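Putative immunoglobulin A1 protease (Bacteroides ovatus, PDB 3N6Z) is of uncertain function but probably cleaves protein substrates, as inferred for immunoglobulin A1 proteases, and is built largely of stacked parallel strands. Local coordinates at residues Lys110-Ser115 and Pro120-Val125; Tyr50-Met53 and Gln57-Asn60. One frame throughout, in Å; residues are numbered along the deposited sequence.

Interaction 1: Lys110-Ser115 and Pro120-Val125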
loop_
_atom_site.group_PDB
_atom_site.type_symbol
_atom_site.label_atom_id
_atom_site.label_comp_id
_atom_site.label_asym_id
_atom_site.label_seq_id
_atom_site.Cartn_x
_atom_site.Cartn_y
_atom_site.Cartn_z
ATOM N N LYS A 110 -3.205 -4.877 -14.354
ATOM C CA LYS A 110 -2.049 -5.752 -14.596
ATOM C C LYS A 110 -0.906 -4.995 -15.242
ATOM O O LYS A 110 -1.106 -4.108 -16.081
ATOM C CB LYS A 110 -2.438 -6.935 -15.518
ATOM C CG LYS A 110 -3.547 -7.785 -15.052
ATOM C CD LYS A 110 -3.623 -9.119 -15.836
ATOM C CE LYS A 110 -2.403 -9.995 -15.615
ATOM N NZ LYS A 110 -2.704 -11.441 -15.925
ATOM N N ASN A 111 0.322 -5.387 -14.892
ATOM C CA ASN A 111 1.530 -4.930 -15.602
ATOM C C ASN A 111 1.734 -3.411 -15.533
ATOM O O ASN A 111 2.244 -2.793 -16.466
ATOM C CB ASN A 111 1.508 -5.447 -17.065
ATOM C CG ASN A 111 1.379 -6.957 -17.123
ATOM O OD1 ASN A 111 2.015 -7.665 -16.334
ATOM N ND2 ASN A 111 0.529 -7.459 -18.012
ATOM N N PHE A 112 1.296 -2.811 -14.434
ATOM C CA PHE A 112 1.530 -1.396 -14.174
ATOM C C PHE A 112 2.994 -1.145 -13.849
ATOM O O PHE A 112 3.557 -1.828 -13.008
ATOM C CB PHE A 112 0.626 -0.926 -13.023
ATOM C CG PHE A 112 0.995 0.415 -12.462
ATOM C CD1 PHE A 112 0.989 1.531 -13.273
ATOM C CD2 PHE A 112 1.284 0.578 -11.117
ATOM C CE1 PHE A 112 1.330 2.776 -12.771
ATOM C CE2 PHE A 112 1.633 1.834 -10.585
ATOM C CZ PHE A 112 1.636 2.938 -11.426
ATOM N N LYS A 113 3.611 -0.202 -14.551
ATOM C CA LYS A 113 4.996 0.197 -14.314
ATOM C C LYS A 113 5.090 1.692 -14.121
ATOM O O LYS A 113 4.472 2.461 -14.858
ATOM C CB LYS A 113 5.914 -0.201 -15.505
ATOM C CG LYS A 113 6.087 -1.655 -15.776
ATOM C CD LYS A 113 7.074 -1.844 -16.958
ATOM N N CYS A 114 5.908 2.120 -13.162
ATOM C CA CYS A 114 6.222 3.536 -13.000
ATOM C C CYS A 114 7.569 3.682 -12.298
ATOM O O CYS A 114 7.737 3.187 -11.176
ATOM C CB CYS A 114 5.133 4.263 -12.210
ATOM S SG CYS A 114 5.447 6.063 -12.064
ATOM N N SER A 115 8.494 4.388 -12.942
ATOM C CA SER A 115 9.820 4.663 -12.393
ATOM C C SER A 115 10.293 6.050 -12.761
ATOM O O SER A 115 11.511 6.259 -12.958
ATOM C CB SER A 115 10.841 3.627 -12.866
ATOM O OG SER A 115 10.970 3.667 -14.262
ATOM N N PRO A 120 6.737 7.863 -7.707
ATOM C CA PRO A 120 6.319 6.801 -8.624
ATOM C C PRO A 120 5.458 5.745 -7.916
ATOM O O PRO A 120 5.878 5.167 -6.916
ATOM C CB PRO A 120 7.643 6.208 -9.118
ATOM C CG PRO A 120 8.672 7.220 -8.851
ATOM C CD PRO A 120 8.200 8.061 -7.712
ATOM N N SER A 121 4.277 5.511 -8.469
ATOM C CA SER A 121 3.178 4.794 -7.890
ATOM C C SER A 121 1.937 5.134 -8.712
ATOM O O SER A 121 1.976 5.993 -9.602
ATOM C CB SER A 121 2.926 5.215 -6.429
ATOM O OG SER A 121 2.526 6.568 -6.335
ATOM N N PHE A 122 0.795 4.503 -8.392
ATOM C CA PHE A 122 -0.403 4.796 -9.136
ATOM C C PHE A 122 -0.889 6.227 -8.818
ATOM O O PHE A 122 -1.011 7.053 -9.729
ATOM C CB PHE A 122 -1.489 3.730 -8.891
ATOM C CG PHE A 122 -2.618 3.787 -9.885
ATOM C CD1 PHE A 122 -2.474 3.303 -11.177
ATOM C CD2 PHE A 122 -3.828 4.310 -9.519
ATOM C CE1 PHE A 122 -3.524 3.365 -12.105
ATOM C CE2 PHE A 122 -4.880 4.346 -10.429
ATOM C CZ PHE A 122 -4.715 3.854 -11.705
ATOM N N PHE A 123 -1.134 6.524 -7.541
ATOM C CA PHE A 123 -1.743 7.789 -7.116
ATOM C C PHE A 123 -0.735 8.878 -6.753
ATOM O O PHE A 123 -1.097 10.072 -6.779
ATOM C CB PHE A 123 -2.703 7.604 -5.955
ATOM C CG PHE A 123 -3.902 6.777 -6.277
ATOM C CD1 PHE A 123 -4.876 7.227 -7.147
ATOM C CD2 PHE A 123 -4.045 5.518 -5.735
ATOM C CE1 PHE A 123 -5.965 6.449 -7.464
ATOM C CE2 PHE A 123 -5.147 4.728 -6.018
ATOM C CZ PHE A 123 -6.115 5.201 -6.887
ATOM N N GLY A 124 0.479 8.498 -6.306
ATOM C CA GLY A 124 1.450 9.481 -5.822
ATOM C C GLY A 124 1.177 9.899 -4.391
ATOM O O GLY A 124 1.880 9.452 -3.461
ATOM N N VAL A 125 0.131 10.689 -4.228
ATOM C CA VAL A 125 -0.418 11.071 -2.929
ATOM C C VAL A 125 -1.930 10.863 -3.031
ATOM O O VAL A 125 -2.563 11.521 -3.857
ATOM C CB VAL A 125 -0.101 12.536 -2.538
ATOM C CG1 VAL A 125 -0.861 12.929 -1.250
ATOM C CG2 VAL A 125 1.427 12.743 -2.418
#
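Phe112 and Cys114 point toward the loop Pro120-Phe122 in a stack of parallel strands consistent with a beta-helix, and the chain follows this loop before it starts the next coil. Strand 113-114 is an outermost strand of its sheet and runs beside strand 138-141; the loop doubles back alongside it. Phe112 makes the aromatic half of the contact. Its CB is directed at the loop, and a chi1 of 167°, with CG trans to the backbone N, sets the ring beside its own carbonyl carbon, with CE2 and CZ reaching the loop. CE2 meets the peptide between Ser121 and Phe122, 3.6 Å from Phe122 N, while CZ meets Ser121 C at 3.5 Å, that carbon lying at the ring's edge. CE1, on the other flank, approaches Phe122 CD1. That CD1 sits above one face of Phe112, displaced toward the rim, and gives an edge-to-face pair with centroids 5.5 Å apart and planes at 79°; Phe122 supplies the edge. Trp87 joins the cluster, stacking on Phe122, meeting Phe112 edge-to-face and donating its NE1 hydrogen to Phe122 O. Cys114 SG makes a separate apolar contact, 3.6 Å from Pro120 CA and 3.7 Å from Pro120 CB. Between the two patches, the CB of Ser121 is directed away from Lys110-Ser115. Its hydroxyl bonds Tyr119 O, and as in an ST motif its OG accepts the N-H of Gly124, three residues on, at 2.8 Å from that nitrogen, through a bent angle of 132°.

Interaction 2: Tyr50-Met53 and Gln57-Asn60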
loop_
_atom_site.group_PDB
_atom_site.type_symbol
_atom_site.label_atom_id
_atom_site.label_comp_id
_atom_site.label_asym_id
_atom_site.label_seq_id
_atom_site.Cartn_x
_atom_site.Cartn_y
_atom_site.Cartn_z
ATOM N N TYR A 50 -16.331 8.398 -13.676
ATOM C CA TYR A 50 -15.692 8.092 -14.948
ATOM C C TYR A 50 -15.379 6.590 -15.003
ATOM O O TYR A 50 -14.664 6.047 -14.151
ATOM C CB TYR A 50 -14.413 8.879 -15.098
ATOM C CG TYR A 50 -14.581 10.361 -15.357
ATOM C CD1 TYR A 50 -15.335 10.840 -16.438
ATOM C CD2 TYR A 50 -13.936 11.310 -14.551
ATOM C CE1 TYR A 50 -15.413 12.197 -16.701
ATOM C CE2 TYR A 50 -14.028 12.666 -14.812
ATOM C CZ TYR A 50 -14.761 13.107 -15.877
ATOM O OH TYR A 50 -14.846 14.446 -16.149
HETATM N N MSE A 51 -15.945 5.929 -16.015
HETATM C CA MSE A 51 -15.886 4.477 -16.164
HETATM C C MSE A 51 -14.754 4.101 -17.130
HETATM O O MSE A 51 -14.739 4.584 -18.284
HETATM C CB MSE A 51 -17.247 3.950 -16.644
HETATM C CG MSE A 51 -17.378 2.445 -16.630
HETATM SE SE MSE A 51 -17.344 1.647 -14.890
HETATM C CE MSE A 51 -19.129 2.189 -14.334
ATOM N N ILE A 52 -13.839 3.259 -16.630
ATOM C CA ILE A 52 -12.593 2.932 -17.303
ATOM C C ILE A 52 -12.649 1.483 -17.794
ATOM O O ILE A 52 -12.817 0.553 -16.991
ATOM C CB ILE A 52 -11.415 3.111 -16.353
ATOM C CG1 ILE A 52 -11.299 4.578 -15.899
ATOM C CG2 ILE A 52 -10.084 2.581 -16.961
ATOM C CD1 ILE A 52 -10.528 4.727 -14.560
HETATM N N MSE A 53 -12.490 1.301 -19.105
HETATM C CA MSE A 53 -12.614 -0.029 -19.745
HETATM C C MSE A 53 -11.337 -0.580 -20.344
HETATM O O MSE A 53 -11.301 -1.747 -20.719
HETATM C CB MSE A 53 -13.687 0.028 -20.840
HETATM C CG MSE A 53 -15.087 0.451 -20.345
HETATM SE SE MSE A 53 -15.835 -0.783 -19.107
HETATM C CE MSE A 53 -16.119 -2.298 -20.266
ATOM N N GLN A 57 -7.996 4.539 -21.624
ATOM C CA GLN A 57 -8.860 5.286 -20.713
ATOM C C GLN A 57 -8.197 5.524 -19.342
ATOM O O GLN A 57 -8.351 6.598 -18.751
ATOM C CB GLN A 57 -10.236 4.629 -20.607
ATOM C CG GLN A 57 -11.033 4.678 -21.914
ATOM C CD GLN A 57 -12.382 4.002 -21.845
ATOM O OE1 GLN A 57 -12.760 3.478 -20.838
ATOM N NE2 GLN A 57 -13.087 3.971 -22.962
ATOM N N ILE A 58 -7.500 4.537 -18.802
ATOM C CA ILE A 58 -6.843 4.754 -17.535
ATOM C C ILE A 58 -5.780 5.861 -17.640
ATOM O O ILE A 58 -5.569 6.628 -16.681
ATOM C CB ILE A 58 -6.288 3.434 -16.895
ATOM C CG1 ILE A 58 -6.452 3.461 -15.371
ATOM C CG2 ILE A 58 -4.869 3.158 -17.285
ATOM C CD1 ILE A 58 -6.231 2.099 -14.715
ATOM N N ARG A 59 -5.169 5.995 -18.809
ATOM C CA ARG A 59 -4.214 7.072 -19.068
ATOM C C ARG A 59 -4.879 8.441 -19.236
ATOM O O ARG A 59 -4.191 9.441 -19.207
ATOM C CB ARG A 59 -3.330 6.719 -20.259
ATOM C CG ARG A 59 -2.393 5.555 -19.926
ATOM C CD ARG A 59 -1.814 4.876 -21.146
ATOM N NE ARG A 59 -1.017 5.826 -21.900
ATOM C CZ ARG A 59 -1.267 6.183 -23.167
ATOM N NH1 ARG A 59 -2.224 5.586 -23.894
ATOM N NH2 ARG A 59 -0.520 7.113 -23.729
ATOM N N ASN A 60 -6.192 8.496 -19.349
ATOM C CA ASN A 60 -6.929 9.764 -19.397
ATOM C C ASN A 60 -7.292 10.310 -18.018
ATOM O O ASN A 60 -7.759 11.443 -17.912
ATOM C CB ASN A 60 -8.194 9.681 -20.280
ATOM C CG ASN A 60 -7.864 9.469 -21.756
ATOM O OD1 ASN A 60 -6.810 9.930 -22.239
ATOM N ND2 ASN A 60 -8.761 8.777 -22.479
#
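The turn from strand 50-52 into helix 55-58 is bridged by the amide of Gln57, whose OE1 accepts the backbone N-H of Met53, a selenomethionine. The bond is 2.8 Å from Met53 N to Gln57 OE1, with 152° at the hydrogen, and the donor stands 32° off the carbonyl plane. Beyond CG the Gln57 chain is fully extended (chi2 178°), which carries OE1 across from the helix to the end of the strand; there it also lies 3.6 Å from Met53 CB, the two side chains running alongside each other. Strand 50-52 begins the parallel ladder that continues through strand 71-75 into the probable beta-helix, and the short helix folds back against it. Ile52 packs against the helix through its CG2 branch, which touches Ile58 N at 3.7 Å and Ile58 CB at 3.9 Å, and passes 4.2 Å from Gln57 CB. Both isoleucines also touch Ile79 of strand 79-80. With an alanine here in place of Gln57, the Met53 N-H would probably be left without this acceptor, and the turn would be freer to shift. Gln57 is tied at its backbone too, its N donating to Asn54 OD1 within the same turn.

Overall arrangement
Both contacts are local, each joining a short strand to the segment that follows it, and both are mostly buried. Interaction 1 lies nearer the middle of the chain, its centre about 11 Å from the chain's centre, and is made of van der Waals and aromatic contacts: a ring edge on a peptide, a ring pair, a cysteine sulfur and a proline. Interaction 2 has its centre about 22 Å from that of the chain, near the N-terminal end of the strand stack, where Met53 is exposed; it adds a side-chain-to-backbone hydrogen bond to aliphatic packing. Although their centres are about 15 Å apart, the two touch, through Phe122 CZ and Ile58 CD1, 3.8 Å apart.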